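Local coordinates for protein acinetobacter secreted protease CpaA (Acinetobacter nosocomialis M2, PDB 6O38) that is a secreted zinc metalloprotease, probably exported by the type II secretion system with the aid of its chaperone CpaB, at residues D135-S146 with K168-S179. Residues are numbered along the deposited sequence; the frame is centred on the assembly and turned at random.
Sequences DVRDGTTVQVVS and KNGSEYWFKYYS
With CG swung to the far side from the amide nitrogen (chi1 166°) and the chain extended beyond it, Gln143 lies over the indole of Trp174, whose own CG stands anti to the carbonyl carbon (chi1 -69°). The overlap is a CH-pi contact: Gln143 CB lies 3.6 Å from the centroid of the six-membered ring of Trp174, 10° off the ring normal. Thr141 CG2 reaches the edge of the same ring, 3.8 Å from Trp174 CE3. Glu172 OE2 also lies near the ring plane and accepts Trp174 NE1 at 2.9 Å through its anti lone pair, a bond that should fix the rotation of the indole; Gln143 NE2 adds a weak, bent bond to the same oxygen.

Beneath these side chains, Val142 with Phe175 and Val144 with Tyr173 form antiparallel hydrogen-bonded pairs; in the first, Val142 N lies 2.8 Å from Phe175 O and Phe175 N 2.9 Å from Val142 O. Val144 CG2 meets the edge of the Phe175 ring on the sheet face away from Trp174. Before strand 141-146 and beyond strand 172-178, Asp138 OD1 accepts two bonds from Ser179: the backbone N (2.9 Å from OD1) arrives nearly along the C-O axis, OG (2.8 Å from OD1) from above the carboxylate plane. Val136 CG2 lies 3.9 Å from Tyr177 CD2, and the Tyr177 hydroxyl takes a weak bond from Asp135 N. At the other end Ser146 O receives Gly170 N, within the type II turn Lys168-Ser171.

Both segments belong to a StcE-type beta-sandwich domain. Strand 141-146 runs between 172-178 and the parallel strand 116-121, while 172-178 pairs on its other side with 183-195; Phe165, edge-to-face with Tyr173 and Phe175, and Leu167 of strand 166-167, against Val144, cover the face opposite Trp174.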
loop_
_atom_site.group_PDB
_atom_site.type_symbol
_atom_site.label_atom_id
_atom_site.label_comp_id
_atom_site.label_asym_id
_atom_site.label_seq_id
_atom_site.Cartn_x
_atom_site.Cartn_y
_atom_site.Cartn_z
ATOM N N ASP A 135 18.110 -20.110 10.223
ATOM C CA ASP A 135 18.270 -19.722 11.623
ATOM C C ASP A 135 19.511 -18.852 11.823
ATOM O O ASP A 135 20.428 -19.173 12.580
ATOM C CB ASP A 135 18.311 -20.969 12.502
ATOM C CG ASP A 135 17.066 -21.814 12.353
ATOM O OD1 ASP A 135 15.964 -21.247 12.193
ATOM O OD2 ASP A 135 17.199 -23.049 12.333
ATOM N N VAL A 136 19.510 -17.726 11.117
ATOM C CA VAL A 136 20.517 -16.683 11.266
ATOM C C VAL A 136 19.854 -15.511 11.980
ATOM O O VAL A 136 18.647 -15.543 12.245
ATOM C CB VAL A 136 21.102 -16.268 9.904
ATOM C CG1 VAL A 136 21.425 -17.500 9.071
ATOM C CG2 VAL A 136 20.132 -15.367 9.169
ATOM N N ARG A 137 20.636 -14.484 12.313
ATOM C CA ARG A 137 20.105 -13.336 13.040
ATOM C C ARG A 137 18.954 -12.711 12.258
ATOM O O ARG A 137 19.068 -12.462 11.055
ATOM C CB ARG A 137 21.215 -12.306 13.259
ATOM C CG ARG A 137 20.847 -11.106 14.115
ATOM C CD ARG A 137 22.069 -10.207 14.341
ATOM N NE ARG A 137 23.152 -10.869 15.064
ATOM C CZ ARG A 137 23.207 -10.991 16.387
ATOM N NH1 ARG A 137 24.237 -11.605 16.958
ATOM N NH2 ARG A 137 22.242 -10.487 17.142
ATOM N N ASP A 138 17.834 -12.486 12.946
ATOM C CA ASP A 138 16.648 -11.923 12.309
ATOM C C ASP A 138 16.969 -10.590 11.642
ATOM O O ASP A 138 17.600 -9.716 12.243
ATOM C CB ASP A 138 15.534 -11.743 13.338
ATOM C CG ASP A 138 14.252 -11.216 12.722
ATOM O OD1 ASP A 138 13.614 -11.958 11.945
ATOM O OD2 ASP A 138 13.882 -10.058 13.014
ATOM N N GLY A 139 16.533 -10.440 10.394
ATOM C CA GLY A 139 16.806 -9.243 9.631
ATOM C C GLY A 139 18.030 -9.315 8.747
ATOM O O GLY A 139 18.303 -8.352 8.017
ATOM N N THR A 140 18.782 -10.414 8.796
ATOM C CA THR A 140 19.959 -10.566 7.952
ATOM C C THR A 140 19.583 -10.471 6.479
ATOM O O THR A 140 18.713 -11.201 5.998
ATOM C CB THR A 140 20.645 -11.902 8.232
ATOM O OG1 THR A 140 20.995 -11.983 9.619
ATOM C CG2 THR A 140 21.903 -12.043 7.388
ATOM N N THR A 141 20.242 -9.563 5.769
ATOM C CA THR A 141 19.992 -9.329 4.354
ATOM C C THR A 141 21.195 -9.810 3.556
ATOM O O THR A 141 22.338 -9.497 3.902
ATOM C CB THR A 141 19.728 -7.846 4.078
ATOM O OG1 THR A 141 18.605 -7.409 4.852
ATOM C CG2 THR A 141 19.435 -7.622 2.603
ATOM N N VAL A 142 20.937 -10.577 2.501
ATOM C CA VAL A 142 21.987 -11.149 1.671
ATOM C C VAL A 142 21.713 -10.798 0.216
ATOM O O VAL A 142 20.570 -10.879 -0.248
ATOM C CB VAL A 142 22.077 -12.680 1.854
ATOM C CG1 VAL A 142 23.067 -13.284 0.874
ATOM C CG2 VAL A 142 22.464 -13.019 3.282
ATOM N N GLN A 143 22.764 -10.408 -0.501
ATOM C CA GLN A 143 22.693 -10.168 -1.936
ATOM C C GLN A 143 23.361 -11.332 -2.654
ATOM O O GLN A 143 24.564 -11.564 -2.482
ATOM C CB GLN A 143 23.367 -8.848 -2.312
ATOM C CG GLN A 143 23.621 -8.697 -3.804
ATOM C CD GLN A 143 24.440 -7.466 -4.142
ATOM O OE1 GLN A 143 25.411 -7.145 -3.457
ATOM N NE2 GLN A 143 24.049 -6.769 -5.203
ATOM N N VAL A 144 22.586 -12.062 -3.448
ATOM C CA VAL A 144 23.090 -13.194 -4.215
ATOM C C VAL A 144 23.301 -12.732 -5.648
ATOM O O VAL A 144 22.348 -12.331 -6.329
ATOM C CB VAL A 144 22.128 -14.391 -4.148
ATOM C CG1 VAL A 144 22.763 -15.616 -4.784
ATOM C CG2 VAL A 144 21.738 -14.677 -2.705
ATOM N N VAL A 145 24.547 -12.788 -6.110
ATOM C CA VAL A 145 24.930 -12.275 -7.420
ATOM C C VAL A 145 25.891 -13.267 -8.061
ATOM O O VAL A 145 26.709 -13.889 -7.373
ATOM C CB VAL A 145 25.557 -10.867 -7.315
ATOM C CG1 VAL A 145 26.787 -10.887 -6.417
ATOM C CG2 VAL A 145 25.898 -10.317 -8.694
ATOM N N SER A 146 25.776 -13.434 -9.376
ATOM C CA SER A 146 26.624 -14.354 -10.122
ATOM C C SER A 146 27.205 -13.649 -11.338
ATOM O O SER A 146 26.487 -12.946 -12.055
ATOM C CB SER A 146 25.841 -15.596 -10.560
ATOM O OG SER A 146 26.622 -16.415 -11.415
ATOM N N LYS A 168 22.409 -16.705 -13.433
ATOM C CA LYS A 168 23.291 -16.578 -14.582
ATOM C C LYS A 168 24.098 -15.288 -14.451
ATOM O O LYS A 168 23.951 -14.528 -13.487
ATOM C CB LYS A 168 22.496 -16.612 -15.890
ATOM C CG LYS A 168 21.726 -15.338 -16.194
ATOM C CD LYS A 168 21.084 -15.403 -17.574
ATOM C CE LYS A 168 20.276 -14.152 -17.878
ATOM N NZ LYS A 168 19.006 -14.094 -17.110
ATOM N N ASN A 169 24.974 -15.049 -15.429
ATOM C CA ASN A 169 25.762 -13.823 -15.459
ATOM C C ASN A 169 24.856 -12.597 -15.482
ATOM O O ASN A 169 24.137 -12.364 -16.459
ATOM C CB ASN A 169 26.700 -13.816 -16.669
ATOM C CG ASN A 169 27.654 -12.635 -16.661
ATOM O OD1 ASN A 169 27.886 -12.015 -15.624
ATOM N ND2 ASN A 169 28.215 -12.321 -17.825
ATOM N N GLY A 170 24.887 -11.810 -14.409
ATOM C CA GLY A 170 24.067 -10.621 -14.279
ATOM C C GLY A 170 22.893 -10.757 -13.334
ATOM O O GLY A 170 22.236 -9.748 -13.046
ATOM N N SER A 171 22.604 -11.960 -12.845
ATOM C CA SER A 171 21.501 -12.148 -11.915
ATOM C C SER A 171 21.820 -11.507 -10.568
ATOM O O SER A 171 22.975 -11.457 -10.135
ATOM C CB SER A 171 21.202 -13.635 -11.733
ATOM O OG SER A 171 20.785 -14.223 -12.953
ATOM N N GLU A 172 20.778 -11.015 -9.902
ATOM C CA GLU A 172 20.941 -10.344 -8.616
ATOM C C GLU A 172 19.664 -10.508 -7.809
ATOM O O GLU A 172 18.609 -10.006 -8.209
ATOM C CB GLU A 172 21.275 -8.863 -8.809
ATOM C CG GLU A 172 21.434 -8.082 -7.516
ATOM C CD GLU A 172 22.034 -6.707 -7.741
ATOM O OE1 GLU A 172 22.411 -6.403 -8.892
ATOM O OE2 GLU A 172 22.131 -5.931 -6.767
ATOM N N TYR A 173 19.759 -11.209 -6.679
ATOM C CA TYR A 173 18.632 -11.428 -5.782
ATOM C C TYR A 173 19.008 -10.975 -4.380
ATOM O O TYR A 173 20.095 -11.301 -3.890
ATOM C CB TYR A 173 18.213 -12.902 -5.756
ATOM C CG TYR A 173 17.931 -13.501 -7.115
ATOM C CD1 TYR A 173 17.150 -12.828 -8.046
ATOM C CD2 TYR A 173 18.444 -14.743 -7.467
ATOM C CE1 TYR A 173 16.890 -13.374 -9.288
ATOM C CE2 TYR A 173 18.190 -15.297 -8.707
ATOM C CZ TYR A 173 17.412 -14.609 -9.613
ATOM O OH TYR A 173 17.158 -15.158 -10.849
ATOM N N TRP A 174 18.114 -10.227 -3.740
ATOM C CA TRP A 174 18.282 -9.798 -2.358
ATOM C C TRP A 174 17.253 -10.503 -1.485
ATOM O O TRP A 174 16.052 -10.464 -1.779
ATOM C CB TRP A 174 18.133 -8.279 -2.228
ATOM C CG TRP A 174 19.253 -7.494 -2.847
ATOM C CD1 TRP A 174 19.510 -7.342 -4.178
ATOM C CD2 TRP A 174 20.257 -6.741 -2.157
ATOM N NE1 TRP A 174 20.617 -6.547 -4.360
ATOM C CE2 TRP A 174 21.094 -6.165 -3.134
ATOM C CE3 TRP A 174 20.534 -6.500 -0.807
ATOM C CZ2 TRP A 174 22.185 -5.363 -2.805
ATOM C CZ3 TRP A 174 21.619 -5.704 -0.481
ATOM C CH2 TRP A 174 22.431 -5.146 -1.477
ATOM N N PHE A 175 17.722 -11.139 -0.414
ATOM C CA PHE A 175 16.865 -11.852 0.521
ATOM C C PHE A 175 17.055 -11.298 1.927
ATOM O O PHE A 175 18.152 -10.875 2.300
ATOM C CB PHE A 175 17.164 -13.358 0.536
ATOM C CG PHE A 175 16.867 -14.053 -0.761
ATOM C CD1 PHE A 175 15.595 -14.533 -1.027
ATOM C CD2 PHE A 175 17.863 -14.244 -1.702
ATOM C CE1 PHE A 175 15.321 -15.179 -2.216
ATOM C CE2 PHE A 175 17.595 -14.892 -2.892
ATOM C CZ PHE A 175 16.323 -15.360 -3.148
ATOM N N LYS A 176 15.976 -11.313 2.705
ATOM C CA LYS A 176 16.027 -10.987 4.123
ATOM C C LYS A 176 15.377 -12.120 4.901
ATOM O O LYS A 176 14.290 -12.581 4.540
ATOM C CB LYS A 176 15.329 -9.656 4.423
ATOM C CG LYS A 176 15.491 -9.187 5.862
ATOM C CD LYS A 176 15.199 -7.702 6.005
ATOM C CE LYS A 176 13.723 -7.401 5.811
ATOM N NZ LYS A 176 13.397 -5.987 6.149
ATOM N N TYR A 177 16.042 -12.563 5.965
ATOM C CA TYR A 177 15.578 -13.698 6.751
ATOM C C TYR A 177 14.604 -13.233 7.827
ATOM O O TYR A 177 14.902 -12.306 8.586
ATOM C CB TYR A 177 16.760 -14.431 7.385
ATOM C CG TYR A 177 16.382 -15.718 8.083
ATOM C CD1 TYR A 177 16.166 -16.883 7.359
ATOM C CD2 TYR A 177 16.245 -15.769 9.464
ATOM C CE1 TYR A 177 15.822 -18.064 7.991
ATOM C CE2 TYR A 177 15.902 -16.944 10.105
ATOM C CZ TYR A 177 15.691 -18.088 9.364
ATOM O OH TYR A 177 15.349 -19.261 9.996
ATOM N N TYR A 178 13.443 -13.880 7.885
ATOM C CA TYR A 178 12.424 -13.609 8.893
ATOM C C TYR A 178 12.357 -14.808 9.830
ATOM O O TYR A 178 11.907 -15.888 9.432
ATOM C CB TYR A 178 11.066 -13.343 8.246
ATOM C CG TYR A 178 10.942 -11.992 7.578
ATOM C CD1 TYR A 178 11.638 -11.706 6.410
ATOM C CD2 TYR A 178 10.118 -11.008 8.108
ATOM C CE1 TYR A 178 11.523 -10.475 5.793
ATOM C CE2 TYR A 178 9.998 -9.774 7.498
ATOM C CZ TYR A 178 10.701 -9.512 6.342
ATOM O OH TYR A 178 10.584 -8.284 5.729
ATOM N N SER A 179 12.803 -14.620 11.075
ATOM C CA SER A 179 12.777 -15.716 12.037
ATOM C C SER A 179 11.351 -16.087 12.426
ATOM O O SER A 179 11.100 -17.226 12.837
ATOM C CB SER A 179 13.592 -15.353 13.278
ATOM O OG SER A 179 13.242 -14.069 13.762
#